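Local structure of rubisco operon transcriptional regulator (Synechocystis sp., 5Y2W) at residues T119-A122 / V123-L126; N125-R129 / H130-V134; S142-A145 / I146-A149; L159-H162 / T163-S166. The protein probably represses transcription as a LysR-type regulator of carbon metabolism genes, its regulatory domain binding 2-phosphoglycolic acid as an effector. All coordinates share one frame; numbering follows the deposited sequence.

Contact 1: T119-A122 / V123-L126; sequences TRLA and VQNL. With PGA (2-phosphoglycolic acid), chain B.
The first two turns of helix 118-129 start at the phosphate of bound 2-phosphoglycolic acid, and Thr119, whose O receives Val123 N at 3.0 Å, belongs to both the helix and the pocket. Its backbone N reaches ligand O3P at 2.9 Å and its OG1 the same oxygen at 2.7 Å, so one residue grips O3P twice. With OG1 on the backbone N side of the side chain (chi1 -66°), hydroxyl and amide face the phosphate together. One residue on, Gln124 N meets Arg120 O at 2.8 Å in an almost straight bond, and Leu126 N reaches Ala122 O at 2.9 Å. Val123 CG2 rests against Thr119 O, 3.4 Å away. Arg120 runs out extended and slants across Gln124, its guanidinium nearly perpendicular to the amide plane (89°); its NH2 is tied to Glu139 by a salt bridge and to the carbonyl of Arg113. Gly118 N, Ser117 OG and Arg185 NH2 are among the other groups that bind the ligand. Backbone amides and hydroxyls at the N-terminal end of a helix, where the dipole would favour a negative charge, form a classic phosphate-binding site, set here in a LysR effector-binding domain.

Contact 2: N125-R129 / H130-V134; sequences NLFHR and HYVDV
With CG on the backbone N side (chi1 -73°), the imidazole of His130 folds back against the last turn of the helix, toward Leu126 O, and Phe127 (chi1 -68°) likewise carries its ring toward the chain that leaves it. ND1 of His130 donates to Leu126 O at 3.1 Å, the oxygen lying within 4° of the ring plane; the backbone N of His130 adds only a weak bond to that oxygen. Leu126 CD1 packs against the same imidazole, 3.6 Å from CE1, while Arg129 runs alongside it and brings NH1 to 3.6 Å from CE1. Were the imidazole cut back to an alanine here, Leu126 O would probably lose its side-chain donor and a gap would be likely to open between Leu126 and Arg129. Tyr131, with positive phi, is the C' residue of a Schellman motif: Val132 N reaches back to Phe127 O at 2.9 Å, and Tyr131 N to His128 O at 3.1 Å. The reversal lays Val132 CG1 over one face of the Phe127 ring, a CH-pi contact 4.0 Å from the centroid, and Val134 CG2 comes to 3.9 Å from CE2. Phe110 meets the Phe127 ring edge to face and also touches Val134, while Leu126 leans on Phe181 and Ile183; the end of helix 118-129 is thus packed against neighbouring loops as the chain heads for strand 138-140.

Contact 3: S142-A145 / I146-A149; sequences SNEA and IKQA
Glu144 and Lys147 lie side by side on one flank of helix 143-151 and point the same way, their chains bent at different places. Glu144 turns at chi2 and Lys147 at chi3 (-73°), which leaves OE1 of Glu144 4.0 Å from CE of Lys147 and 4.1 Å from NZ. That is too far for a salt bridge, though the opposite charges probably still attract. The ammonium has firmer partners, Glu167 through a salt bridge and the carbonyl of Thr163 through a hydrogen bond. Losing the ammonium to a methionine in this place is likely to leave Glu167 and the Thr163 carbonyl without their shared partner and Glu144 with less compensating charge nearby. Ser142 is the N-cap of this helix: its OG takes Ala145 N at 3.1 Å in a nearly straight bond (171°) and Glu144 N in a weak one, while its carbonyl receives Ile146 N at 3.2 Å. On another flank Ile146 carries CG1 back along the helix to 3.4 Å from Ser142 O, and its side chain packs on Leu140 and Leu159. The Asn143 amide is held by Arg113 NH2 at OD1 and by Thr19 OG1 at ND2, both ligand-pocket residues. Further along, Gln148 N meets Glu144 O head-on at 3.0 Å, and the Gln148 side chain packs, as does that of Glu144, on Tyr23 of the second subunit.

Contact 4: L159-H162 / T163-S166; sequences LSQH and TLVS
Thr163 is the residue most covered here, and it closes the turn onto Ser160 with two bonds to a single oxygen. Its OG1 donates to Ser160 O at 2.7 Å, meeting the carbonyl almost end-on (169°), and its backbone N donates to the same atom at 2.9 Å from well above the carbonyl plane. The hydroxyl can do this because OG1 stands between the backbone N and the carbonyl carbon (chi1 63°), which aims it back at the chain it follows. CG2 of Thr163 lies 3.5 Å from that oxygen too, while CB and CD1 of Leu159 both approach OG1, the two side chains crossing at about a right angle.

His162 is the next most covered. Its backbone N gives a 3.0 Å bond to Ser160 OG, an ST turn that swings the chain out of the strand, and Val165 CG2 presses to 3.2 Å from His162 O, a tight contact. The imidazole itself looks elsewhere, NE2 hydrogen-bonded to the carbonyl of Asp81 and the ring stacked on Trp187. At Gln161 the carbonyl accepts Leu164 N at 3.1 Å, a second i to i+3 bond of the kind that makes a 3-10 turn.

Ser160 OG is also hydrogen-bonded to Asn82 OD1, and Asn82 in turn binds 2-phosphoglycolic acid, which places this turn beside the pocket. Leu159 and Thr163 pack against helix 143-151 through Asn143, whereas Leu164 covers Ile87 of strand 81-89 and Leu173 and Ile175 of strand 173-176, the other two members of the three-stranded sheet.

All four contacts are local and follow one another along the chain; none encloses another. Contact 1 forms the early turns of helix 118-129 at the ligand, and contact 2, sharing Asn125 and Leu126 with it, ends that helix and releases the chain toward strand 138-140. Contact 3 then opens helix 143-151, and contact 4 closes the turn that leaves strand 157-160. Contacts 3 and 4 meet directly: Lys147 CG packs 3.7 Å from Leu159 CD1, so the first turns of helix 143-151 pack on strand 157-160 and the turn after it. Contact 1 touches contact 4 where Thr119 packs on Leu159, while contact 2 stands apart from contacts 3 and 4, its centre about 22 Å from each of theirs.

Contact 1: T119-A122 / V123-L126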
loop_
_atom_site.group_PDB
_atom_site.type_symbol
_atom_site.label_atom_id
_atom_site.label_comp_id
_atom_site.label_asym_id
_atom_site.label_seq_id
_atom_site.Cartn_x
_atom_site.Cartn_y
_atom_site.Cartn_z
ATOM N N THR A 119 1.818 -5.818 -12.646
ATOM C CA THR A 119 2.776 -4.811 -13.099
ATOM C C THR A 119 4.017 -5.555 -13.520
ATOM O O THR A 119 4.475 -5.389 -14.663
ATOM C CB THR A 119 3.104 -3.760 -12.039
ATOM O OG1 THR A 119 1.952 -3.001 -11.766
ATOM C CG2 THR A 119 4.215 -2.782 -12.505
ATOM N N ARG A 120 4.544 -6.381 -12.604
ATOM C CA ARG A 120 5.728 -7.207 -12.860
ATOM C C ARG A 120 5.547 -8.098 -14.118
ATOM O O ARG A 120 6.420 -8.169 -14.976
ATOM C CB ARG A 120 5.978 -8.063 -11.630
ATOM C CG ARG A 120 7.228 -8.911 -11.667
ATOM C CD ARG A 120 7.190 -9.905 -10.531
ATOM N NE ARG A 120 8.185 -10.979 -10.672
ATOM C CZ ARG A 120 9.182 -11.230 -9.817
ATOM N NH1 ARG A 120 10.015 -12.237 -10.067
ATOM N NH2 ARG A 120 9.377 -10.502 -8.718
ATOM N N LEU A 121 4.406 -8.752 -14.247
ATOM C CA LEU A 121 4.236 -9.659 -15.392
ATOM C C LEU A 121 4.284 -8.865 -16.735
ATOM O O LEU A 121 4.940 -9.248 -17.699
ATOM C CB LEU A 121 2.967 -10.420 -15.219
ATOM C CG LEU A 121 2.730 -11.546 -16.197
ATOM C CD1 LEU A 121 3.778 -12.629 -15.979
ATOM C CD2 LEU A 121 1.297 -12.072 -16.009
ATOM N N ALA A 122 3.639 -7.719 -16.795
ATOM C CA ALA A 122 3.752 -6.886 -18.000
ATOM C C ALA A 122 5.208 -6.401 -18.277
ATOM O O ALA A 122 5.667 -6.339 -19.422
ATOM C CB ALA A 122 2.838 -5.676 -17.853
ATOM N N VAL A 123 5.952 -6.073 -17.228
ATOM C CA VAL A 123 7.328 -5.636 -17.440
ATOM C C VAL A 123 8.094 -6.834 -17.939
ATOM O O VAL A 123 8.821 -6.738 -18.903
ATOM C CB VAL A 123 7.961 -5.110 -16.155
ATOM C CG1 VAL A 123 9.466 -4.897 -16.310
ATOM C CG2 VAL A 123 7.263 -3.833 -15.723
ATOM N N GLN A 124 7.954 -7.962 -17.270
ATOM C CA GLN A 124 8.665 -9.172 -17.742
ATOM C C GLN A 124 8.348 -9.523 -19.181
ATOM O O GLN A 124 9.233 -9.902 -19.942
ATOM C CB GLN A 124 8.332 -10.354 -16.913
ATOM C CG GLN A 124 8.967 -10.247 -15.536
ATOM C CD GLN A 124 8.390 -11.256 -14.569
ATOM O OE1 GLN A 124 7.224 -11.625 -14.641
ATOM N NE2 GLN A 124 9.198 -11.694 -13.672
ATOM N N ASN A 125 7.105 -9.361 -19.576
ATOM C CA ASN A 125 6.761 -9.721 -20.954
ATOM C C ASN A 125 7.337 -8.772 -21.901
ATOM O O ASN A 125 7.834 -9.157 -22.939
ATOM C CB ASN A 125 5.270 -9.811 -21.136
ATOM C CG ASN A 125 4.744 -11.038 -20.465
ATOM O OD1 ASN A 125 5.501 -11.960 -20.293
ATOM N ND2 ASN A 125 3.494 -11.036 -20.009
ATOM N N LEU A 126 7.302 -7.506 -21.537
ATOM C CA LEU A 126 7.869 -6.507 -22.407
ATOM C C LEU A 126 9.392 -6.716 -22.580
ATOM O O LEU A 126 9.906 -6.676 -23.712
ATOM C CB LEU A 126 7.553 -5.125 -21.893
ATOM C CG LEU A 126 8.142 -3.997 -22.771
ATOM C CD1 LEU A 126 7.308 -3.867 -24.065
ATOM C CD2 LEU A 126 8.208 -2.671 -22.017
HETATM P P PGA B . -0.534 -5.166 -9.544
HETATM O O1P PGA B . -1.529 -4.359 -10.528
HETATM O O2P PGA B . -0.817 -4.659 -8.168
HETATM O O3P PGA B . 0.868 -4.849 -10.089
HETATM O O4P PGA B . -1.035 -6.561 -9.596
HETATM C C2 PGA B . -1.669 -2.959 -10.642
HETATM C C1 PGA B . -1.772 -2.494 -12.089
HETATM O O1 PGA B . -1.898 -1.252 -12.332
HETATM O O2 PGA B . -1.730 -3.366 -12.981
#

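Contact 2: N125-R129 / H130-V134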
loop_
_atom_site.group_PDB
_atom_site.type_symbol
_atom_site.label_atom_id
_atom_site.label_comp_id
_atom_site.label_asym_id
_atom_site.label_seq_id
_atom_site.Cartn_x
_atom_site.Cartn_y
_atom_site.Cartn_z
ATOM N N ASN A 125 7.105 -9.361 -19.576
ATOM C CA ASN A 125 6.761 -9.721 -20.954
ATOM C C ASN A 125 7.337 -8.772 -21.901
ATOM O O ASN A 125 7.834 -9.157 -22.939
ATOM C CB ASN A 125 5.270 -9.811 -21.136
ATOM C CG ASN A 125 4.744 -11.038 -20.465
ATOM O OD1 ASN A 125 5.501 -11.960 -20.293
ATOM N ND2 ASN A 125 3.494 -11.036 -20.009
ATOM N N LEU A 126 7.302 -7.506 -21.537
ATOM C CA LEU A 126 7.869 -6.507 -22.407
ATOM C C LEU A 126 9.392 -6.716 -22.580
ATOM O O LEU A 126 9.906 -6.676 -23.712
ATOM C CB LEU A 126 7.553 -5.125 -21.893
ATOM C CG LEU A 126 8.142 -3.997 -22.771
ATOM C CD1 LEU A 126 7.308 -3.867 -24.065
ATOM C CD2 LEU A 126 8.208 -2.671 -22.017
ATOM N N PHE A 127 10.105 -6.935 -21.479
ATOM C CA PHE A 127 11.572 -7.141 -21.533
ATOM C C PHE A 127 11.973 -8.410 -22.299
ATOM O O PHE A 127 12.927 -8.390 -23.061
ATOM C CB PHE A 127 12.179 -7.160 -20.113
ATOM C CG PHE A 127 12.115 -5.829 -19.413
ATOM C CD1 PHE A 127 11.767 -4.684 -20.092
ATOM C CD2 PHE A 127 12.486 -5.721 -18.100
ATOM C CE1 PHE A 127 11.755 -3.466 -19.452
ATOM C CE2 PHE A 127 12.455 -4.509 -17.446
ATOM C CZ PHE A 127 12.083 -3.391 -18.113
ATOM N N HIS A 128 11.234 -9.493 -22.100
ATOM C CA HIS A 128 11.448 -10.722 -22.853
ATOM C C HIS A 128 11.267 -10.430 -24.357
ATOM O O HIS A 128 12.120 -10.707 -25.178
ATOM C CB HIS A 128 10.448 -11.757 -22.370
ATOM C CG HIS A 128 10.593 -13.089 -23.023
ATOM N ND1 HIS A 128 9.866 -13.456 -24.140
ATOM C CD2 HIS A 128 11.368 -14.150 -22.706
ATOM C CE1 HIS A 128 10.200 -14.681 -24.493
ATOM N NE2 HIS A 128 11.106 -15.124 -23.637
ATOM N N ARG A 129 10.153 -9.811 -24.706
ATOM C CA ARG A 129 9.864 -9.493 -26.090
ATOM C C ARG A 129 11.010 -8.695 -26.722
ATOM O O ARG A 129 11.279 -8.820 -27.905
ATOM C CB ARG A 129 8.550 -8.669 -26.176
ATOM C CG ARG A 129 8.121 -8.325 -27.582
ATOM C CD ARG A 129 6.743 -7.710 -27.611
ATOM N NE ARG A 129 6.157 -7.893 -28.932
ATOM C CZ ARG A 129 6.342 -7.077 -29.953
ATOM N NH1 ARG A 129 7.095 -5.979 -29.847
ATOM N NH2 ARG A 129 5.761 -7.345 -31.090
ATOM N N HIS A 130 11.650 -7.835 -25.940
ATOM C CA HIS A 130 12.664 -6.930 -26.476
ATOM C C HIS A 130 14.090 -7.287 -26.086
ATOM O O HIS A 130 14.974 -6.474 -26.249
ATOM C CB HIS A 130 12.339 -5.510 -26.059
ATOM C CG HIS A 130 11.178 -4.939 -26.796
ATOM N ND1 HIS A 130 9.883 -5.030 -26.328
ATOM C CD2 HIS A 130 11.104 -4.298 -27.980
ATOM C CE1 HIS A 130 9.065 -4.468 -27.195
ATOM N NE2 HIS A 130 9.782 -4.008 -28.198
ATOM N N TYR A 131 14.310 -8.510 -25.605
ATOM C CA TYR A 131 15.675 -8.959 -25.274
ATOM C C TYR A 131 16.386 -7.949 -24.386
ATOM O O TYR A 131 17.504 -7.535 -24.669
ATOM C CB TYR A 131 16.498 -9.188 -26.553
ATOM C CG TYR A 131 15.800 -10.070 -27.539
ATOM C CD1 TYR A 131 15.718 -11.456 -27.322
ATOM C CD2 TYR A 131 15.186 -9.516 -28.678
ATOM C CE1 TYR A 131 15.061 -12.278 -28.219
ATOM C CE2 TYR A 131 14.518 -10.321 -29.581
ATOM C CZ TYR A 131 14.456 -11.694 -29.349
ATOM O OH TYR A 131 13.793 -12.477 -30.256
ATOM N N VAL A 132 15.704 -7.533 -23.325
ATOM C CA VAL A 132 16.250 -6.571 -22.365
ATOM C C VAL A 132 16.517 -7.368 -21.117
ATOM O O VAL A 132 15.648 -8.105 -20.679
ATOM C CB VAL A 132 15.235 -5.450 -22.065
ATOM C CG1 VAL A 132 15.536 -4.738 -20.748
ATOM C CG2 VAL A 132 15.188 -4.483 -23.226
ATOM N N ASP A 133 17.696 -7.218 -20.544
ATOM C CA ASP A 133 18.024 -7.890 -19.275
ATOM C C ASP A 133 18.360 -6.800 -18.297
ATOM O O ASP A 133 19.267 -6.012 -18.570
ATOM C CB ASP A 133 19.257 -8.819 -19.398
ATOM C CG ASP A 133 19.046 -9.971 -20.378
ATOM O OD1 ASP A 133 17.961 -10.613 -20.404
ATOM O OD2 ASP A 133 19.998 -10.252 -21.136
ATOM N N VAL A 134 17.662 -6.774 -17.161
ATOM C CA VAL A 134 17.917 -5.766 -16.138
ATOM C C VAL A 134 18.497 -6.455 -14.952
ATOM O O VAL A 134 18.282 -7.624 -14.771
ATOM C CB VAL A 134 16.651 -5.011 -15.687
ATOM C CG1 VAL A 134 16.302 -3.984 -16.706
ATOM C CG2 VAL A 134 15.484 -5.991 -15.444
#

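Contact 3: S142-A145 / I146-A149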
loop_
_atom_site.group_PDB
_atom_site.type_symbol
_atom_site.label_atom_id
_atom_site.label_comp_id
_atom_site.label_asym_id
_atom_site.label_seq_id
_atom_site.Cartn_x
_atom_site.Cartn_y
_atom_site.Cartn_z
ATOM N N SER A 142 5.262 -3.580 -2.931
ATOM C CA SER A 142 4.396 -2.428 -2.752
ATOM C C SER A 142 4.885 -1.378 -3.688
ATOM O O SER A 142 6.098 -1.183 -3.810
ATOM C CB SER A 142 4.539 -1.915 -1.327
ATOM O OG SER A 142 4.281 -0.535 -1.213
ATOM N N ASN A 143 3.977 -0.716 -4.395
ATOM C CA ASN A 143 4.350 0.463 -5.186
ATOM C C ASN A 143 5.023 1.560 -4.372
ATOM O O ASN A 143 5.911 2.263 -4.878
ATOM C CB ASN A 143 3.157 1.028 -5.948
ATOM C CG ASN A 143 2.517 -0.007 -6.876
ATOM O OD1 ASN A 143 3.129 -0.503 -7.837
ATOM N ND2 ASN A 143 1.278 -0.356 -6.570
ATOM N N GLU A 144 4.605 1.747 -3.135
ATOM C CA GLU A 144 5.126 2.872 -2.364
ATOM C C GLU A 144 6.552 2.488 -1.997
ATOM O O GLU A 144 7.423 3.285 -2.063
ATOM C CB GLU A 144 4.346 3.126 -1.074
ATOM C CG GLU A 144 2.880 2.740 -1.155
ATOM C CD GLU A 144 2.183 3.687 -2.073
ATOM O OE1 GLU A 144 2.472 4.892 -1.840
ATOM O OE2 GLU A 144 1.426 3.255 -3.020
ATOM N N ALA A 145 6.764 1.234 -1.623
ATOM C CA ALA A 145 8.120 0.740 -1.268
ATOM C C ALA A 145 9.073 0.986 -2.415
ATOM O O ALA A 145 10.162 1.453 -2.177
ATOM C CB ALA A 145 8.070 -0.739 -0.959
ATOM N N ILE A 146 8.616 0.705 -3.656
ATOM C CA ILE A 146 9.410 0.905 -4.795
ATOM C C ILE A 146 9.701 2.370 -5.037
ATOM O O ILE A 146 10.840 2.727 -5.345
ATOM C CB ILE A 146 8.804 0.283 -6.066
ATOM C CG1 ILE A 146 8.783 -1.218 -5.941
ATOM C CG2 ILE A 146 9.656 0.672 -7.252
ATOM C CD1 ILE A 146 8.135 -1.956 -7.084
ATOM N N LYS A 147 8.735 3.252 -4.866
ATOM C CA LYS A 147 9.047 4.697 -5.021
ATOM C C LYS A 147 10.100 5.178 -3.995
ATOM O O LYS A 147 10.974 5.992 -4.312
ATOM C CB LYS A 147 7.818 5.545 -4.852
ATOM C CG LYS A 147 6.846 5.370 -6.020
ATOM C CD LYS A 147 5.724 6.386 -5.965
ATOM C CE LYS A 147 4.694 6.110 -4.876
ATOM N NZ LYS A 147 3.858 7.333 -4.762
ATOM N N GLN A 148 9.937 4.767 -2.747
ATOM C CA GLN A 148 10.970 4.995 -1.733
ATOM C C GLN A 148 12.333 4.448 -2.165
ATOM O O GLN A 148 13.311 5.121 -2.062
ATOM C CB GLN A 148 10.582 4.331 -0.408
ATOM C CG GLN A 148 9.748 5.202 0.491
ATOM C CD GLN A 148 10.477 6.449 0.940
ATOM O OE1 GLN A 148 11.693 6.456 1.133
ATOM N NE2 GLN A 148 9.741 7.527 1.047
ATOM N N ALA A 149 12.391 3.232 -2.670
ATOM C CA ALA A 149 13.706 2.703 -3.101
ATOM C C ALA A 149 14.358 3.512 -4.221
ATOM O O ALA A 149 15.583 3.777 -4.209
ATOM C CB ALA A 149 13.614 1.233 -3.459
#

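Contact 4: L159-H162 / T163-S166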
loop_
_atom_site.group_PDB
_atom_site.type_symbol
_atom_site.label_atom_id
_atom_site.label_comp_id
_atom_site.label_asym_id
_atom_site.label_seq_id
_atom_site.Cartn_x
_atom_site.Cartn_y
_atom_site.Cartn_z
ATOM N N LEU A 159 6.141 1.417 -12.925
ATOM C CA LEU A 159 4.961 1.398 -12.104
ATOM C C LEU A 159 3.841 2.107 -12.889
ATOM O O LEU A 159 4.110 2.878 -13.814
ATOM C CB LEU A 159 5.204 2.213 -10.820
ATOM C CG LEU A 159 6.237 1.809 -9.762
ATOM C CD1 LEU A 159 6.352 2.862 -8.656
ATOM C CD2 LEU A 159 5.836 0.482 -9.217
ATOM N N SER A 160 2.607 1.907 -12.458
ATOM C CA SER A 160 1.482 2.721 -12.919
ATOM C C SER A 160 1.741 4.158 -12.661
ATOM O O SER A 160 2.105 4.544 -11.552
ATOM C CB SER A 160 0.188 2.361 -12.184
ATOM O OG SER A 160 -0.840 3.204 -12.647
ATOM N N GLN A 161 1.502 4.957 -13.674
ATOM C CA GLN A 161 1.518 6.391 -13.540
ATOM C C GLN A 161 0.574 6.915 -12.485
ATOM O O GLN A 161 0.807 7.993 -11.960
ATOM C CB GLN A 161 1.102 7.011 -14.855
ATOM C CG GLN A 161 1.580 8.438 -15.023
ATOM C CD GLN A 161 1.797 8.776 -16.466
ATOM O OE1 GLN A 161 1.249 8.133 -17.341
ATOM N NE2 GLN A 161 2.581 9.785 -16.724
ATOM N N HIS A 162 -0.488 6.161 -12.149
ATOM C CA HIS A 162 -1.396 6.588 -11.069
ATOM C C HIS A 162 -0.682 6.628 -9.734
ATOM O O HIS A 162 -1.186 7.263 -8.825
ATOM C CB HIS A 162 -2.603 5.660 -10.949
ATOM C CG HIS A 162 -3.466 5.659 -12.178
ATOM N ND1 HIS A 162 -4.217 6.748 -12.545
ATOM C CD2 HIS A 162 -3.667 4.728 -13.140
ATOM C CE1 HIS A 162 -4.841 6.497 -13.685
ATOM N NE2 HIS A 162 -4.521 5.277 -14.070
ATOM N N THR A 163 0.462 5.938 -9.589
ATOM C CA THR A 163 1.156 5.935 -8.273
ATOM C C THR A 163 1.887 7.261 -8.033
ATOM O O THR A 163 2.222 7.594 -6.893
ATOM C CB THR A 163 2.200 4.807 -8.144
ATOM O OG1 THR A 163 3.222 5.005 -9.108
ATOM C CG2 THR A 163 1.579 3.395 -8.308
ATOM N N LEU A 164 2.157 7.993 -9.114
ATOM C CA LEU A 164 2.816 9.307 -9.050
ATOM C C LEU A 164 1.902 10.514 -8.743
ATOM O O LEU A 164 2.360 11.632 -8.758
ATOM C CB LEU A 164 3.532 9.584 -10.372
ATOM C CG LEU A 164 4.586 8.557 -10.814
ATOM C CD1 LEU A 164 5.005 8.863 -12.250
ATOM C CD2 LEU A 164 5.768 8.521 -9.831
ATOM N N VAL A 165 0.632 10.272 -8.462
ATOM C CA VAL A 165 -0.341 11.337 -8.175
ATOM C C VAL A 165 -0.077 11.956 -6.795
ATOM O O VAL A 165 -0.350 13.139 -6.574
ATOM C CB VAL A 165 -1.780 10.767 -8.319
ATOM C CG1 VAL A 165 -2.874 11.759 -7.925
ATOM C CG2 VAL A 165 -1.954 10.240 -9.742
ATOM N N SER A 166 0.489 11.149 -5.901
ATOM C CA SER A 166 0.943 11.584 -4.585
ATOM C C SER A 166 2.198 12.453 -4.632
ATOM O O SER A 166 2.442 13.234 -3.724
ATOM C CB SER A 166 1.278 10.358 -3.762
ATOM O OG SER A 166 0.104 9.600 -3.528
#